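Local coordinates for TRAP dicarboxylate transporter-DctP subunit (Desulfovibrio desulfuricans subsp. desulfuricans, PDB 4NHB), which binds sn-glycerol-3-phosphate and probably delivers it, as the periplasmic solute-binding component, to a TRAP transporter in the membrane, at residues 151-156 / 208-213. Numbering follows the deposited sequence.
Sequences RHFYSK and GGDSPL. With G3P (sn-glycerol-3-phosphate), chain P.
Arg151 holds Asp210 side-on with two nitrogens. Arg151 NE forms a salt bridge with Asp210 OD2 at 2.9 Å, a bent bond (134° at the hydrogen) that meets the carboxylate from above its plane; Arg151 NH1 reaches the backbone Asp210 O at 2.7 Å, straighter (160°) and in the plane of both groups. The bend at chi3 (73°) brings the guanidinium to Asp210, and Pro212 CD lies over one face. The adjacent NH1/NH2 edge faces the ligand: Arg151 NH2 donates to G3P O1P at 2.9 Å and Arg151 NH1 to G3P O3P at 3.1 Å. Thus an acidic residue of the neighbouring antiparallel strand positions a pocket arginine of this TRAP binding protein, and His233 NE2 in turn bonds Asp210 OD2.

On the face of the sheet away from the Asp210 side chain, Tyr154 lies flat over glycine backbone, with Gly209 CA 3.7 Å from its ring centroid in a CH-pi contact. Its OH shares a water with Asp210 O and Ser211 OG. Paired backbone bonds join His152 to Ser211 and Tyr154 to Gly209.

Strand 208-212 flanks strand 146-155, which also pairs with strands 227-229 and 235-243. Arg171 of strand 169-172 touches Arg151 and also hydrogen-bonds sn-glycerol-3-phosphate, and Leu213, opening helix 213-218, packs on helix 252-286.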
# COMPACT_ATOMS: atom_id res chain seq x y z
N ARG A 151 9.20 2.99 0.16
CA ARG A 151 9.85 1.85 0.84
C ARG A 151 11.35 2.10 0.96
O ARG A 151 11.98 2.51 -0.01
CB ARG A 151 9.61 0.53 0.09
CG ARG A 151 8.10 0.24 -0.21
CD ARG A 151 7.86 -1.18 -0.73
NE ARG A 151 8.00 -2.18 0.32
CZ ARG A 151 7.01 -2.89 0.85
NH1 ARG A 151 7.26 -3.74 1.83
NH2 ARG A 151 5.76 -2.77 0.43
N HIS A 152 11.89 1.83 2.14
CA HIS A 152 13.31 1.96 2.46
C HIS A 152 13.80 0.64 3.05
O HIS A 152 13.03 -0.07 3.72
CB HIS A 152 13.51 3.09 3.47
CG HIS A 152 12.95 4.39 3.00
ND1 HIS A 152 13.32 4.95 1.80
CD2 HIS A 152 12.03 5.22 3.54
CE1 HIS A 152 12.67 6.09 1.63
NE2 HIS A 152 11.87 6.27 2.67
N PHE A 153 15.07 0.31 2.80
CA PHE A 153 15.63 -0.94 3.32
C PHE A 153 15.86 -0.88 4.81
O PHE A 153 16.22 0.16 5.35
CB PHE A 153 16.93 -1.30 2.59
CG PHE A 153 16.71 -1.68 1.18
CD1 PHE A 153 16.25 -2.93 0.87
CD2 PHE A 153 16.92 -0.77 0.15
CE1 PHE A 153 16.00 -3.30 -0.44
CE2 PHE A 153 16.67 -1.11 -1.14
CZ PHE A 153 16.22 -2.39 -1.45
N TYR A 154 15.62 -2.01 5.48
CA TYR A 154 16.04 -2.20 6.85
C TYR A 154 16.84 -3.53 6.91
O TYR A 154 16.48 -4.49 6.23
CB TYR A 154 14.83 -2.26 7.81
CG TYR A 154 13.79 -3.32 7.48
CD1 TYR A 154 13.90 -4.61 7.99
CD2 TYR A 154 12.68 -3.04 6.65
CE1 TYR A 154 13.00 -5.56 7.70
CE2 TYR A 154 11.77 -4.00 6.37
CZ TYR A 154 11.92 -5.27 6.88
OH TYR A 154 11.02 -6.28 6.64
N SER A 155 17.92 -3.56 7.70
CA SER A 155 18.77 -4.76 7.79
C SER A 155 19.67 -4.75 9.03
O SER A 155 19.87 -3.72 9.67
CB SER A 155 19.66 -4.86 6.57
OG SER A 155 20.29 -3.62 6.35
N LYS A 156 20.25 -5.91 9.32
CA LYS A 156 21.17 -6.01 10.46
C LYS A 156 22.48 -5.26 10.20
O LYS A 156 23.02 -4.64 11.10
CB LYS A 156 21.40 -7.47 10.84
CG LYS A 156 20.11 -8.10 11.35
CD LYS A 156 20.28 -9.50 11.90
CE LYS A 156 18.96 -9.98 12.49
NZ LYS A 156 18.97 -11.44 12.80
N GLY A 208 16.75 -8.75 6.87
CA GLY A 208 16.05 -7.48 6.68
C GLY A 208 14.91 -7.56 5.67
O GLY A 208 14.31 -8.62 5.46
N GLY A 209 14.62 -6.42 5.05
CA GLY A 209 13.54 -6.26 4.10
C GLY A 209 13.46 -4.81 3.66
O GLY A 209 14.40 -4.08 3.86
N ASP A 210 12.35 -4.37 3.04
CA ASP A 210 12.15 -2.94 2.83
C ASP A 210 10.66 -2.66 3.07
O ASP A 210 9.81 -3.45 2.65
CB ASP A 210 12.53 -2.51 1.41
CG ASP A 210 11.74 -3.24 0.36
OD1 ASP A 210 12.08 -4.42 0.08
OD2 ASP A 210 10.79 -2.68 -0.23
N SER A 211 10.41 -1.56 3.76
CA SER A 211 9.06 -1.15 4.15
C SER A 211 8.96 0.35 4.17
O SER A 211 9.97 1.06 4.27
CB SER A 211 8.73 -1.66 5.54
OG SER A 211 8.41 -3.04 5.55
N PRO A 212 7.72 0.87 4.11
CA PRO A 212 7.55 2.29 4.44
C PRO A 212 8.03 2.58 5.87
O PRO A 212 7.99 1.68 6.73
CB PRO A 212 6.02 2.49 4.36
CG PRO A 212 5.52 1.39 3.48
CD PRO A 212 6.45 0.21 3.75
N LEU A 213 8.43 3.82 6.14
CA LEU A 213 8.88 4.16 7.48
C LEU A 213 7.79 3.98 8.50
O LEU A 213 8.08 3.63 9.63
CB LEU A 213 9.40 5.60 7.53
CG LEU A 213 10.80 5.77 6.90
CD1 LEU A 213 11.04 7.18 6.40
CD2 LEU A 213 11.90 5.36 7.86
O1 G3P P . 0.46 -2.69 -1.41
C1 G3P P . 1.22 -3.84 -1.17
C2 G3P P . 1.94 -3.72 0.18
O2 G3P P . 0.98 -3.55 1.19
C3 G3P P . 2.75 -5.00 0.44
O1P G3P P . 3.81 -4.70 1.28
O4P G3P P . 2.56 -4.12 3.28
O2P G3P P . 3.27 -6.54 2.94
O3P G3P P . 4.97 -4.81 3.55
P G3P P . 3.64 -5.07 2.86
O HOH W 1 9.16 -5.49 4.70